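Local coordinates for mandelate racemase/muconate lactonizing enzyme family protein (Bradyrhizobium sp. ORS 278, PDB 3TOY) that belongs to the enolase superfamily of metal-dependent barrel enzymes and binds a calcium ion at carboxylates near the C-terminal ends of its barrel strands, at residues R35-P40 against L57-V62; I244-P249 against I267-N272; M292-K297 against S319-P324; A348-P353 against L370-S375. All blocks are in the same frame, centred on the assembly; numbering follows the deposited sequence.

In the fold
Contact 1 pairs the first two strands of the N-terminal domain, and contact 4 braces a loop against the start of helix 374-380 over the same sheet. Their centres lie about 11 Å apart, and they meet where Asp61 OD1 bonds Trp372 NE1 at 2.6 Å and Arg35 NH1 reaches Glu374 OE1 at 2.9 Å. Contacts 2 and 3, centres about 13 Å apart, lie at the C-terminal ends of barrel strands around the calcium site: contact 2 supplies two ligands, and the His321 side chain of contact 3 lies about 4 Å from the ion. Lys297 NZ joins them, 2.8 Å from Asn272 OD1. The centre of contact 3 is about 17 Å from that of contact 1.

Contact 1: R35-P40 against L57-V62; sequences RAVITP and LVLIDV
Val37 lays its CG2 methyl against CB of Leu57, 3.7 Å away, while its other branch, CG1, meets the CD1 methyl of Leu59 with the two side chains roughly at right angles. With CG1 set opposite the carbonyl carbon (chi1 -62°), the two branches of Val37 are shared out between neighbouring leucines of one face; a beta-branched residue suits a place that must fill two directions from an extended backbone. Farther along, the CG2 methyl of Thr39 touches CD1 of Leu57, whereas its hydroxyl turns to the carbonyls of Phe345 and Gly55. Arg35 stands on the face of Val37, Leu57 and Leu59 as well. Its NH2 makes a long salt bridge to Asp61 OD2, 3.8 Å, with the guanidinium and carboxylate planes 48° apart; the stronger partners lie elsewhere, Glu374 for the arginine and His71 and Trp372 for OD1 of Asp61.

Four backbone bonds set these side chains in place. Arg35 N gives to Leu59 O, and Leu59 N returns a 2.7 Å bond to Arg35 O; Val37 and Leu57 exchange a second pair. Between them Ala36 and Val58 form the non-hydrogen-bonded pair, where CA of Val58 comes 3.3 Å from Arg35 O. Ala36 and Val58 point to the other face of the sheet. Beyond the pair, Val377 of helix 374-380 packs on Arg35, Val37 and Leu59, and Ala36 and Ile38 bond to the chain's C-terminal residues. This is an antiparallel beta hairpin, the start of the meander of the N-terminal domain in the enolase superfamily.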
loop_
_atom_site.group_PDB
_atom_site.type_symbol
_atom_site.label_atom_id
_atom_site.label_comp_id
_atom_site.label_asym_id
_atom_site.label_seq_id
_atom_site.Cartn_x
_atom_site.Cartn_y
_atom_site.Cartn_z
ATOM N N ARG A 35 -12.054 11.001 -47.891
ATOM C CA ARG A 35 -11.156 10.657 -48.985
ATOM C C ARG A 35 -9.777 10.277 -48.472
ATOM O O ARG A 35 -9.288 10.859 -47.502
ATOM C CB ARG A 35 -11.036 11.821 -49.973
ATOM C CG ARG A 35 -12.363 12.226 -50.643
ATOM C CD ARG A 35 -12.167 13.467 -51.513
ATOM N NE ARG A 35 -12.048 14.687 -50.718
ATOM C CZ ARG A 35 -11.712 15.875 -51.210
ATOM N NH1 ARG A 35 -11.468 16.015 -52.509
ATOM N NH2 ARG A 35 -11.632 16.927 -50.406
ATOM N N ALA A 36 -9.149 9.319 -49.140
ATOM C CA ALA A 36 -7.797 8.894 -48.805
ATOM C C ALA A 36 -6.764 9.560 -49.714
ATOM O O ALA A 36 -6.949 9.621 -50.934
ATOM C CB ALA A 36 -7.698 7.369 -48.912
ATOM N N VAL A 37 -5.678 10.058 -49.130
ATOM C CA VAL A 37 -4.562 10.583 -49.913
ATOM C C VAL A 37 -3.255 10.040 -49.377
ATOM O O VAL A 37 -3.169 9.639 -48.212
ATOM C CB VAL A 37 -4.492 12.114 -49.906
ATOM C CG1 VAL A 37 -5.743 12.716 -50.545
ATOM C CG2 VAL A 37 -4.324 12.659 -48.491
ATOM N N ILE A 38 -2.241 10.012 -50.231
ATOM C CA ILE A 38 -0.895 9.734 -49.773
ATOM C C ILE A 38 0.006 10.889 -50.184
ATOM O O ILE A 38 0.343 11.050 -51.363
ATOM C CB ILE A 38 -0.373 8.400 -50.316
ATOM C CG1 ILE A 38 -1.348 7.271 -49.953
ATOM C CG2 ILE A 38 1.035 8.118 -49.788
ATOM C CD1 ILE A 38 -0.916 5.909 -50.421
ATOM N N THR A 39 0.377 11.705 -49.207
ATOM C CA THR A 39 1.180 12.883 -49.463
ATOM C C THR A 39 2.658 12.542 -49.477
ATOM O O THR A 39 3.091 11.607 -48.803
ATOM C CB THR A 39 0.944 13.954 -48.387
ATOM O OG1 THR A 39 1.288 13.418 -47.098
ATOM C CG2 THR A 39 -0.504 14.391 -48.381
ATOM N N PRO A 40 3.447 13.303 -50.246
ATOM C CA PRO A 40 4.883 13.066 -50.263
ATOM C C PRO A 40 5.555 13.645 -49.020
ATOM O O PRO A 40 5.056 14.609 -48.443
ATOM C CB PRO A 40 5.349 13.825 -51.513
ATOM C CG PRO A 40 4.356 14.904 -51.689
ATOM C CD PRO A 40 3.037 14.345 -51.205
ATOM N N LEU A 57 -3.188 9.761 -45.387
ATOM C CA LEU A 57 -4.155 10.556 -44.627
ATOM C C LEU A 57 -5.581 10.237 -45.055
ATOM O O LEU A 57 -5.825 9.822 -46.185
ATOM C CB LEU A 57 -3.929 12.054 -44.821
ATOM C CG LEU A 57 -2.512 12.621 -44.764
ATOM C CD1 LEU A 57 -2.531 14.154 -44.941
ATOM C CD2 LEU A 57 -1.868 12.233 -43.431
ATOM N N VAL A 58 -6.524 10.440 -44.146
ATOM C CA VAL A 58 -7.948 10.396 -44.468
ATOM C C VAL A 58 -8.512 11.787 -44.219
ATOM O O VAL A 58 -8.423 12.317 -43.108
ATOM C CB VAL A 58 -8.706 9.361 -43.611
ATOM C CG1 VAL A 58 -10.231 9.471 -43.809
ATOM C CG2 VAL A 58 -8.211 7.947 -43.913
ATOM N N LEU A 59 -9.091 12.391 -45.258
ATOM C CA LEU A 59 -9.624 13.745 -45.166
ATOM C C LEU A 59 -11.124 13.656 -45.018
ATOM O O LEU A 59 -11.798 12.996 -45.818
ATOM C CB LEU A 59 -9.258 14.548 -46.431
ATOM C CG LEU A 59 -7.805 14.422 -46.889
ATOM C CD1 LEU A 59 -7.542 15.257 -48.164
ATOM C CD2 LEU A 59 -6.838 14.841 -45.754
ATOM N N ILE A 60 -11.649 14.310 -43.990
ATOM C CA ILE A 60 -13.020 14.106 -43.560
ATOM C C ILE A 60 -13.778 15.391 -43.764
ATOM O O ILE A 60 -13.315 16.467 -43.376
ATOM C CB ILE A 60 -13.070 13.695 -42.041
ATOM C CG1 ILE A 60 -12.337 12.364 -41.828
ATOM C CG2 ILE A 60 -14.486 13.685 -41.509
ATOM C CD1 ILE A 60 -12.304 11.849 -40.344
ATOM N N ASP A 61 -14.950 15.275 -44.391
ATOM C CA ASP A 61 -15.833 16.418 -44.600
ATOM C C ASP A 61 -17.197 16.125 -44.021
ATOM O O ASP A 61 -17.825 15.125 -44.350
ATOM C CB ASP A 61 -15.981 16.728 -46.094
ATOM C CG ASP A 61 -14.663 17.052 -46.743
ATOM O OD1 ASP A 61 -13.951 17.933 -46.237
ATOM O OD2 ASP A 61 -14.325 16.424 -47.764
ATOM N N VAL A 62 -17.668 17.013 -43.171
ATOM C CA VAL A 62 -18.983 16.847 -42.594
ATOM C C VAL A 62 -19.858 18.004 -43.059
ATOM O O VAL A 62 -19.711 19.130 -42.597
ATOM C CB VAL A 62 -18.937 16.814 -41.041
ATOM C CG1 VAL A 62 -20.362 16.769 -40.464
ATOM C CG2 VAL A 62 -18.103 15.617 -40.546
#

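Contact 2: I244-P249 against I267-N272; sequences IEEPVP and IQAGEN. With CA (calcium ion), chain E.
Glu245, the last residue of its strand, and Glu271, in the loop after the next one, bind the same calcium ion, their carboxylate planes 67° apart. Glu245 binds through OE2 at 2.3 Å, whereas Glu271 grips with both oxygens, OE1 at 2.4 Å and OE2 more loosely. The extended Glu245, its CG opposite the backbone N (chi1 -179°), carries its carboxylate beyond the strand end. OE2 of Glu245 and OE1 of Glu271 lie 3.0 Å apart, probably tolerable beside the shared cation; Asp219 adds a third carboxylate. Lys188 and Trp243 hold the remaining oxygen of Glu245.

Underneath, the packing is close. Gln268 N bonds Ile244 O almost straight, and Glu246 N bonds Gln268 O. CB of Ile244 meets CD1 of Ile267, and CD of Pro247 rests on CG2 of Ile267, apolar groups fitted to the side facing the barrel helices. Strands 243-245 and 267-269, joined by helix 253-262, make a parallel beta-alpha-beta unit of the TIM-like barrel, and the metal carboxylates lie near the C-terminal ends of its strands, as throughout the enolase superfamily.

Beyond the strand ends the contact is looser and is bridged by ordered waters. The carboxylate of Glu246 stacks over that of Glu271, planes 21° apart, and its OE1 accepts from a water that binds calcium. OE2 takes Asn272 ND2 at 3.0 Å on its syn lone pair, and a second water donates to OE2 while accepting from Gly270 N and Asn272 N. A further water and an acetate oxygen also bind the metal, and Lys297 holds Asn272 OD1.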
loop_
_atom_site.group_PDB
_atom_site.type_symbol
_atom_site.label_atom_id
_atom_site.label_comp_id
_atom_site.label_asym_id
_atom_site.label_seq_id
_atom_site.Cartn_x
_atom_site.Cartn_y
_atom_site.Cartn_z
ATOM N N ILE A 244 12.118 10.667 -22.413
ATOM C CA ILE A 244 12.219 9.410 -23.148
ATOM C C ILE A 244 10.803 8.988 -23.475
ATOM O O ILE A 244 9.978 8.821 -22.560
ATOM C CB ILE A 244 12.821 8.323 -22.260
ATOM C CG1 ILE A 244 14.226 8.757 -21.806
ATOM C CG2 ILE A 244 12.834 6.988 -23.007
ATOM C CD1 ILE A 244 15.296 8.695 -22.935
ATOM N N GLU A 245 10.520 8.741 -24.758
ATOM C CA GLU A 245 9.141 8.566 -25.198
ATOM C C GLU A 245 8.861 7.101 -25.566
ATOM O O GLU A 245 9.669 6.465 -26.257
ATOM C CB GLU A 245 8.906 9.508 -26.384
ATOM C CG GLU A 245 7.528 9.493 -26.982
ATOM C CD GLU A 245 7.396 10.592 -28.033
ATOM O OE1 GLU A 245 7.910 11.711 -27.769
ATOM O OE2 GLU A 245 6.774 10.331 -29.091
ATOM N N GLU A 246 7.724 6.578 -25.090
ATOM C CA GLU A 246 7.305 5.182 -25.313
ATOM C C GLU A 246 8.456 4.184 -25.297
ATOM O O GLU A 246 8.737 3.538 -26.306
ATOM C CB GLU A 246 6.506 5.062 -26.618
ATOM C CG GLU A 246 5.111 5.692 -26.547
ATOM C CD GLU A 246 4.216 5.236 -27.703
ATOM O OE1 GLU A 246 4.686 5.274 -28.860
ATOM O OE2 GLU A 246 3.065 4.821 -27.462
ATOM N N PRO A 247 9.119 4.024 -24.139
ATOM C CA PRO A 247 10.230 3.074 -24.070
ATOM C C PRO A 247 9.788 1.644 -24.332
ATOM O O PRO A 247 10.582 0.856 -24.829
ATOM C CB PRO A 247 10.735 3.207 -22.628
ATOM C CG PRO A 247 9.569 3.798 -21.878
ATOM C CD PRO A 247 8.903 4.714 -22.858
ATOM N N VAL A 248 8.540 1.318 -23.998
ATOM C CA VAL A 248 8.046 -0.054 -24.130
ATOM C C VAL A 248 6.670 -0.039 -24.780
ATOM O O VAL A 248 6.132 1.029 -25.020
ATOM C CB VAL A 248 8.025 -0.756 -22.738
ATOM C CG1 VAL A 248 9.387 -0.514 -22.038
ATOM C CG2 VAL A 248 6.905 -0.210 -21.865
ATOM N N PRO A 249 6.096 -1.220 -25.089
ATOM C CA PRO A 249 4.788 -1.193 -25.746
ATOM C C PRO A 249 3.767 -0.310 -25.033
ATOM O O PRO A 249 3.677 -0.307 -23.787
ATOM C CB PRO A 249 4.355 -2.662 -25.749
ATOM C CG PRO A 249 5.682 -3.415 -25.812
ATOM C CD PRO A 249 6.640 -2.587 -24.973
ATOM N N ILE A 267 9.564 10.225 -18.312
ATOM C CA ILE A 267 9.005 9.282 -19.273
ATOM C C ILE A 267 7.773 9.908 -19.903
ATOM O O ILE A 267 6.881 10.375 -19.194
ATOM C CB ILE A 267 8.587 7.986 -18.552
ATOM C CG1 ILE A 267 9.819 7.325 -17.934
ATOM C CG2 ILE A 267 7.902 7.019 -19.511
ATOM C CD1 ILE A 267 10.981 7.015 -18.975
ATOM N N GLN A 268 7.749 9.932 -21.236
ATOM C CA GLN A 268 6.643 10.480 -22.032
ATOM C C GLN A 268 5.918 9.316 -22.733
ATOM O O GLN A 268 6.554 8.368 -23.204
ATOM C CB GLN A 268 7.229 11.432 -23.104
ATOM C CG GLN A 268 6.242 11.976 -24.130
ATOM C CD GLN A 268 5.245 12.936 -23.513
ATOM O OE1 GLN A 268 4.308 12.504 -22.839
ATOM N NE2 GLN A 268 5.440 14.263 -23.735
ATOM N N ALA A 269 4.591 9.391 -22.791
ATOM C CA ALA A 269 3.799 8.341 -23.441
ATOM C C ALA A 269 2.424 8.879 -23.734
ATOM O O ALA A 269 2.121 10.005 -23.393
ATOM C CB ALA A 269 3.716 7.067 -22.562
ATOM N N GLY A 270 1.574 8.074 -24.356
ATOM C CA GLY A 270 0.169 8.489 -24.492
ATOM C C GLY A 270 -0.353 8.627 -25.915
ATOM O O GLY A 270 -1.570 8.649 -26.133
ATOM N N GLU A 271 0.541 8.669 -26.891
ATOM C CA GLU A 271 0.067 8.921 -28.266
ATOM C C GLU A 271 -0.728 7.749 -28.808
ATOM O O GLU A 271 -1.398 7.874 -29.830
ATOM C CB GLU A 271 1.241 9.211 -29.203
ATOM C CG GLU A 271 2.038 7.969 -29.635
ATOM C CD GLU A 271 3.401 8.355 -30.188
ATOM O OE1 GLU A 271 4.127 9.094 -29.504
ATOM O OE2 GLU A 271 3.755 7.916 -31.299
ATOM N N ASN A 272 -0.646 6.596 -28.142
ATOM C CA ASN A 272 -1.375 5.430 -28.598
ATOM C C ASN A 272 -2.491 4.924 -27.669
ATOM O O ASN A 272 -3.114 3.886 -27.958
ATOM C CB ASN A 272 -0.386 4.303 -28.974
ATOM C CG ASN A 272 0.423 4.666 -30.194
ATOM O OD1 ASN A 272 -0.156 5.100 -31.177
ATOM N ND2 ASN A 272 1.749 4.566 -30.119
HETATM CA CA CA E . 6.118 9.005 -30.869
HETATM O O HOH W 1 1.096 5.645 -25.731
HETATM O O HOH W 2 6.468 7.077 -29.722
HETATM O O HOH W 3 5.931 10.958 -32.341
#

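Contact 3: M292-K297 against S319-P324; sequences MPDLMK and SSHILP. With ACT (acetate ion), chain F.
The imidazole of His321 meets Asp294 OD2 at one edge, where ND1 donates to it at 2.8 Å, while CG1 of Ile322 lies over one face, toward the rim. The carboxylate is turned 62° from the ring and is met from above its own plane. On the other nitrogen, NE2 gives a nearly straight bond, 172°, to an oxygen of an acetate ion that Lys190 and Asn221 also hold. The CE methyl of Met292 approaches obliquely, 3.6 Å from His321 CD2, a flexible chain bent at its end to reach the imidazole.

Asp294 suits its place because each oxygen has a task: OD1 accepts from Met296 N at 2.7 Å, an Asx turn that should steady the carboxylate. Pro293 O takes His321 N, and a water bridges Leu295 N to His321 O. Farther out, Leu323 CD2 packs on Met296 CG and Leu295 CB, an apolar patch next to the polar groups. This histidine-carboxylate pair, carried on the loops before and after helix 300-314 at the end of the barrel that holds the calcium, resembles the His-Asp pair of the mandelate racemase branch of the enolase superfamily.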
loop_
_atom_site.group_PDB
_atom_site.type_symbol
_atom_site.label_atom_id
_atom_site.label_comp_id
_atom_site.label_asym_id
_atom_site.label_seq_id
_atom_site.Cartn_x
_atom_site.Cartn_y
_atom_site.Cartn_z
ATOM N N MET A 292 1.262 12.764 -23.972
ATOM C CA MET A 292 1.037 13.434 -25.255
ATOM C C MET A 292 -0.077 12.727 -26.036
ATOM O O MET A 292 0.197 11.893 -26.918
ATOM C CB MET A 292 2.335 13.470 -26.085
ATOM C CG MET A 292 3.081 12.150 -26.219
ATOM S SD MET A 292 4.672 12.353 -27.082
ATOM C CE MET A 292 4.124 12.450 -28.826
ATOM N N PRO A 293 -1.337 13.026 -25.693
ATOM C CA PRO A 293 -2.430 12.379 -26.417
ATOM C C PRO A 293 -2.390 12.741 -27.913
ATOM O O PRO A 293 -1.853 13.789 -28.278
ATOM C CB PRO A 293 -3.688 12.953 -25.764
ATOM C CG PRO A 293 -3.232 13.527 -24.436
ATOM C CD PRO A 293 -1.811 13.937 -24.630
ATOM N N ASP A 294 -2.921 11.837 -28.731
ATOM C CA ASP A 294 -3.159 12.047 -30.163
ATOM C C ASP A 294 -4.643 12.352 -30.314
ATOM O O ASP A 294 -5.503 11.585 -29.846
ATOM C CB ASP A 294 -2.809 10.745 -30.900
ATOM C CG ASP A 294 -2.867 10.885 -32.423
ATOM O OD1 ASP A 294 -3.790 11.574 -32.933
ATOM O OD2 ASP A 294 -1.986 10.298 -33.085
ATOM N N LEU A 295 -4.965 13.475 -30.942
ATOM C CA LEU A 295 -6.366 13.811 -31.120
ATOM C C LEU A 295 -7.138 12.702 -31.846
ATOM O O LEU A 295 -8.342 12.611 -31.680
ATOM C CB LEU A 295 -6.517 15.148 -31.863
ATOM C CG LEU A 295 -6.276 16.373 -30.979
ATOM C CD1 LEU A 295 -5.982 17.621 -31.839
ATOM C CD2 LEU A 295 -7.450 16.634 -30.055
ATOM N N MET A 296 -6.453 11.881 -32.644
ATOM C CA MET A 296 -7.128 10.795 -33.373
ATOM C C MET A 296 -7.512 9.635 -32.466
ATOM O O MET A 296 -8.326 8.803 -32.844
ATOM C CB MET A 296 -6.215 10.172 -34.421
ATOM C CG MET A 296 -5.603 11.071 -35.426
ATOM S SD MET A 296 -4.826 9.968 -36.631
ATOM C CE MET A 296 -3.329 9.400 -35.810
ATOM N N LYS A 297 -6.886 9.533 -31.292
ATOM C CA LYS A 297 -7.101 8.322 -30.451
ATOM C C LYS A 297 -7.685 8.679 -29.083
ATOM O O LYS A 297 -8.331 7.856 -28.427
ATOM C CB LYS A 297 -5.781 7.573 -30.273
ATOM C CG LYS A 297 -5.222 7.016 -31.572
ATOM C CD LYS A 297 -4.076 6.059 -31.332
ATOM C CE LYS A 297 -3.669 5.338 -32.619
ATOM N NZ LYS A 297 -2.581 4.335 -32.413
ATOM N N SER A 319 1.453 17.304 -23.720
ATOM C CA SER A 319 1.865 17.721 -25.054
ATOM C C SER A 319 0.924 17.094 -26.085
ATOM O O SER A 319 0.009 16.360 -25.713
ATOM C CB SER A 319 3.311 17.264 -25.285
ATOM O OG SER A 319 4.189 17.972 -24.420
ATOM N N SER A 320 1.157 17.357 -27.380
ATOM C CA SER A 320 0.366 16.727 -28.416
ATOM C C SER A 320 1.178 15.740 -29.239
ATOM O O SER A 320 2.406 15.823 -29.326
ATOM C CB SER A 320 -0.253 17.804 -29.335
ATOM O OG SER A 320 0.774 18.652 -29.851
ATOM N N HIS A 321 0.468 14.786 -29.840
ATOM C CA HIS A 321 1.075 13.925 -30.831
ATOM C C HIS A 321 0.545 14.263 -32.227
ATOM O O HIS A 321 -0.636 14.051 -32.506
ATOM C CB HIS A 321 0.753 12.468 -30.581
ATOM C CG HIS A 321 1.389 11.557 -31.582
ATOM N ND1 HIS A 321 0.667 10.678 -32.358
ATOM C CD2 HIS A 321 2.684 11.404 -31.943
ATOM C CE1 HIS A 321 1.490 10.014 -33.151
ATOM N NE2 HIS A 321 2.723 10.429 -32.911
ATOM N N ILE A 322 1.458 14.736 -33.081
ATOM C CA ILE A 322 1.171 15.169 -34.452
ATOM C C ILE A 322 -0.139 15.953 -34.591
ATOM O O ILE A 322 -0.532 16.676 -33.675
ATOM C CB ILE A 322 1.299 14.001 -35.461
ATOM C CG1 ILE A 322 0.216 12.948 -35.221
ATOM C CG2 ILE A 322 2.688 13.424 -35.401
ATOM C CD1 ILE A 322 0.306 11.762 -36.161
ATOM N N LEU A 323 -0.787 15.893 -35.755
ATOM C CA LEU A 323 -1.955 16.777 -35.983
ATOM C C LEU A 323 -1.729 18.179 -35.386
ATOM O O LEU A 323 -2.523 18.665 -34.558
ATOM C CB LEU A 323 -3.248 16.146 -35.428
ATOM C CG LEU A 323 -4.004 15.160 -36.343
ATOM C CD1 LEU A 323 -3.198 13.891 -36.619
ATOM C CD2 LEU A 323 -5.381 14.814 -35.802
ATOM N N PRO A 324 -0.647 18.844 -35.807
ATOM C CA PRO A 324 -0.278 20.128 -35.202
ATOM C C PRO A 324 -1.313 21.216 -35.417
ATOM O O PRO A 324 -1.435 22.122 -34.589
ATOM C CB PRO A 324 1.032 20.499 -35.906
ATOM C CG PRO A 324 1.043 19.699 -37.143
ATOM C CD PRO A 324 0.296 18.434 -36.859
HETATM C C ACT F . 5.474 8.395 -34.210
HETATM O O ACT F . 4.960 9.523 -34.417
HETATM O OXT ACT F . 6.270 8.314 -33.251
HETATM C CH3 ACT F . 5.160 7.194 -35.061
HETATM O O HOH W 4 -2.937 15.441 -31.606
#

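Contact 4: A348-P353 against L370-S375; sequences AILTEP and LAWNES
A single backbone bridge between Leu350 and Trp372 fastens the loop 348-353 to the chain just ahead of helix 374-380, which Asn373 caps at its N-terminal end. The bridge uses Thr351 N, which bonds Ala371 O at 2.8 Å and 176°, and Asn373 N, which gives to Ile349 O from well above the carbonyl plane, 55° out of it. Ile349 O also lies at the edge of the Trp372 ring, in its plane.

Ile349 runs alongside the tryptophan, both pointing the same way, and its CD1 methyl comes 3.8 Å from CE3. With CG1 held between the backbone N and the carbonyl carbon (chi1 56°), the side chain folds back to make this touch. CD2 of Leu350 meets CZ3 of the same ring at 3.9 Å and CD2 of Leu370 at an equal distance; branched aliphatic ends suit the broad apolar surface of an indole. The ring ties this C-terminal stretch of the enolase-superfamily fold to the N-terminal sheet, against which the chain's end packs: NE1 bonds Asp61 of that sheet, His71 meets the indole at a steep angle, and Leu59 and Val377 pack on it. Ile349 likewise reaches Leu57 and Leu59.

The outer side is wetter. OG1 of Thr351 is 3.5 Å from the CB of Ala371, whose small side chain lets the threonine lie near. One water accepts from both Glu352 N and Ala371 N; another links Leu350 O and Asn373 ND2. Asn373 OD1 receives Ser375 OG at 3.2 Å and, weakly, the backbone N of Ala376, the capping bond at the first turn of the helix.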
loop_
_atom_site.group_PDB
_atom_site.type_symbol
_atom_site.label_atom_id
_atom_site.label_comp_id
_atom_site.label_asym_id
_atom_site.label_seq_id
_atom_site.Cartn_x
_atom_site.Cartn_y
_atom_site.Cartn_z
ATOM N N ALA A 348 0.910 19.547 -47.611
ATOM C CA ALA A 348 0.767 19.450 -49.057
ATOM C C ALA A 348 -0.685 19.555 -49.517
ATOM O O ALA A 348 -0.952 20.028 -50.628
ATOM C CB ALA A 348 1.397 18.162 -49.551
ATOM N N ILE A 349 -1.630 19.130 -48.677
ATOM C CA ILE A 349 -3.045 19.150 -49.077
ATOM C C ILE A 349 -3.921 20.183 -48.370
ATOM O O ILE A 349 -5.142 20.160 -48.493
ATOM C CB ILE A 349 -3.694 17.744 -49.028
ATOM C CG1 ILE A 349 -3.559 17.114 -47.625
ATOM C CG2 ILE A 349 -3.065 16.835 -50.078
ATOM C CD1 ILE A 349 -4.502 17.737 -46.599
ATOM N N LEU A 350 -3.294 21.116 -47.660
ATOM C CA LEU A 350 -4.024 22.193 -46.981
ATOM C C LEU A 350 -3.937 23.545 -47.706
ATOM O O LEU A 350 -2.874 23.913 -48.192
ATOM C CB LEU A 350 -3.456 22.388 -45.573
ATOM C CG LEU A 350 -3.798 21.285 -44.572
ATOM C CD1 LEU A 350 -3.129 21.649 -43.252
ATOM C CD2 LEU A 350 -5.313 21.193 -44.415
ATOM N N THR A 351 -5.033 24.305 -47.724
ATOM C CA THR A 351 -5.001 25.664 -48.294
ATOM C C THR A 351 -4.081 26.584 -47.487
ATOM O O THR A 351 -3.472 27.513 -48.020
ATOM C CB THR A 351 -6.413 26.296 -48.397
ATOM O OG1 THR A 351 -6.917 26.573 -47.084
ATOM C CG2 THR A 351 -7.377 25.359 -49.116
ATOM N N GLU A 352 -3.964 26.311 -46.194
ATOM C CA GLU A 352 -3.093 27.104 -45.339
ATOM C C GLU A 352 -2.249 26.206 -44.439
ATOM O O GLU A 352 -2.641 25.890 -43.313
ATOM C CB GLU A 352 -3.912 28.115 -44.543
ATOM C CG GLU A 352 -4.092 29.431 -45.301
ATOM C CD GLU A 352 -5.319 30.206 -44.873
ATOM O OE1 GLU A 352 -6.097 29.687 -44.046
ATOM O OE2 GLU A 352 -5.511 31.334 -45.374
ATOM N N PRO A 353 -1.095 25.773 -44.952
ATOM C CA PRO A 353 -0.202 24.868 -44.245
ATOM C C PRO A 353 0.282 25.449 -42.917
ATOM O O PRO A 353 0.322 26.669 -42.731
ATOM C CB PRO A 353 0.974 24.709 -45.214
ATOM C CG PRO A 353 0.376 24.978 -46.571
ATOM C CD PRO A 353 -0.626 26.065 -46.319
ATOM N N LEU A 370 -8.601 24.142 -41.300
ATOM C CA LEU A 370 -8.353 23.029 -42.204
ATOM C C LEU A 370 -9.303 23.138 -43.402
ATOM O O LEU A 370 -10.489 22.857 -43.282
ATOM C CB LEU A 370 -8.567 21.688 -41.489
ATOM C CG LEU A 370 -7.675 21.380 -40.272
ATOM C CD1 LEU A 370 -8.037 20.004 -39.701
ATOM C CD2 LEU A 370 -6.219 21.424 -40.657
ATOM N N ALA A 371 -8.785 23.590 -44.532
ATOM C CA ALA A 371 -9.544 23.606 -45.783
ATOM C C ALA A 371 -8.615 22.997 -46.803
ATOM O O ALA A 371 -7.399 23.193 -46.728
ATOM C CB ALA A 371 -9.907 25.016 -46.163
ATOM N N TRP A 372 -9.166 22.249 -47.748
ATOM C CA TRP A 372 -8.329 21.493 -48.655
ATOM C C TRP A 372 -7.884 22.294 -49.879
ATOM O O TRP A 372 -8.668 23.025 -50.489
ATOM C CB TRP A 372 -9.054 20.243 -49.133
ATOM C CG TRP A 372 -9.856 19.572 -48.077
ATOM C CD1 TRP A 372 -11.201 19.321 -48.097
ATOM C CD2 TRP A 372 -9.370 19.069 -46.826
ATOM N NE1 TRP A 372 -11.574 18.681 -46.942
ATOM C CE2 TRP A 372 -10.471 18.517 -46.142
ATOM C CE3 TRP A 372 -8.108 19.027 -46.224
ATOM C CZ2 TRP A 372 -10.354 17.933 -44.882
ATOM C CZ3 TRP A 372 -7.992 18.448 -44.970
ATOM C CH2 TRP A 372 -9.109 17.911 -44.313
ATOM N N ASN A 373 -6.610 22.147 -50.215
ATOM C CA ASN A 373 -6.113 22.506 -51.536
ATOM C C ASN A 373 -6.548 21.383 -52.488
ATOM O O ASN A 373 -5.859 20.374 -52.643
ATOM C CB ASN A 373 -4.593 22.640 -51.486
ATOM C CG ASN A 373 -3.974 22.856 -52.858
ATOM O OD1 ASN A 373 -4.661 22.838 -53.882
ATOM N ND2 ASN A 373 -2.662 23.054 -52.878
ATOM N N GLU A 374 -7.715 21.552 -53.108
ATOM C CA GLU A 374 -8.293 20.488 -53.938
ATOM C C GLU A 374 -7.410 19.994 -55.098
ATOM O O GLU A 374 -7.423 18.807 -55.433
ATOM C CB GLU A 374 -9.677 20.898 -54.453
ATOM C CG GLU A 374 -10.740 20.998 -53.362
ATOM C CD GLU A 374 -11.104 19.647 -52.784
ATOM O OE1 GLU A 374 -10.654 18.621 -53.339
ATOM O OE2 GLU A 374 -11.842 19.611 -51.778
ATOM N N SER A 375 -6.655 20.889 -55.731
ATOM C CA SER A 375 -5.813 20.442 -56.830
ATOM C C SER A 375 -4.768 19.456 -56.298
ATOM O O SER A 375 -4.455 18.451 -56.933
ATOM C CB SER A 375 -5.188 21.626 -57.590
ATOM O OG SER A 375 -4.058 22.166 -56.928
HETATM O O HOH W 5 -1.105 23.069 -50.043
HETATM O O HOH W 6 -5.996 25.088 -44.537
#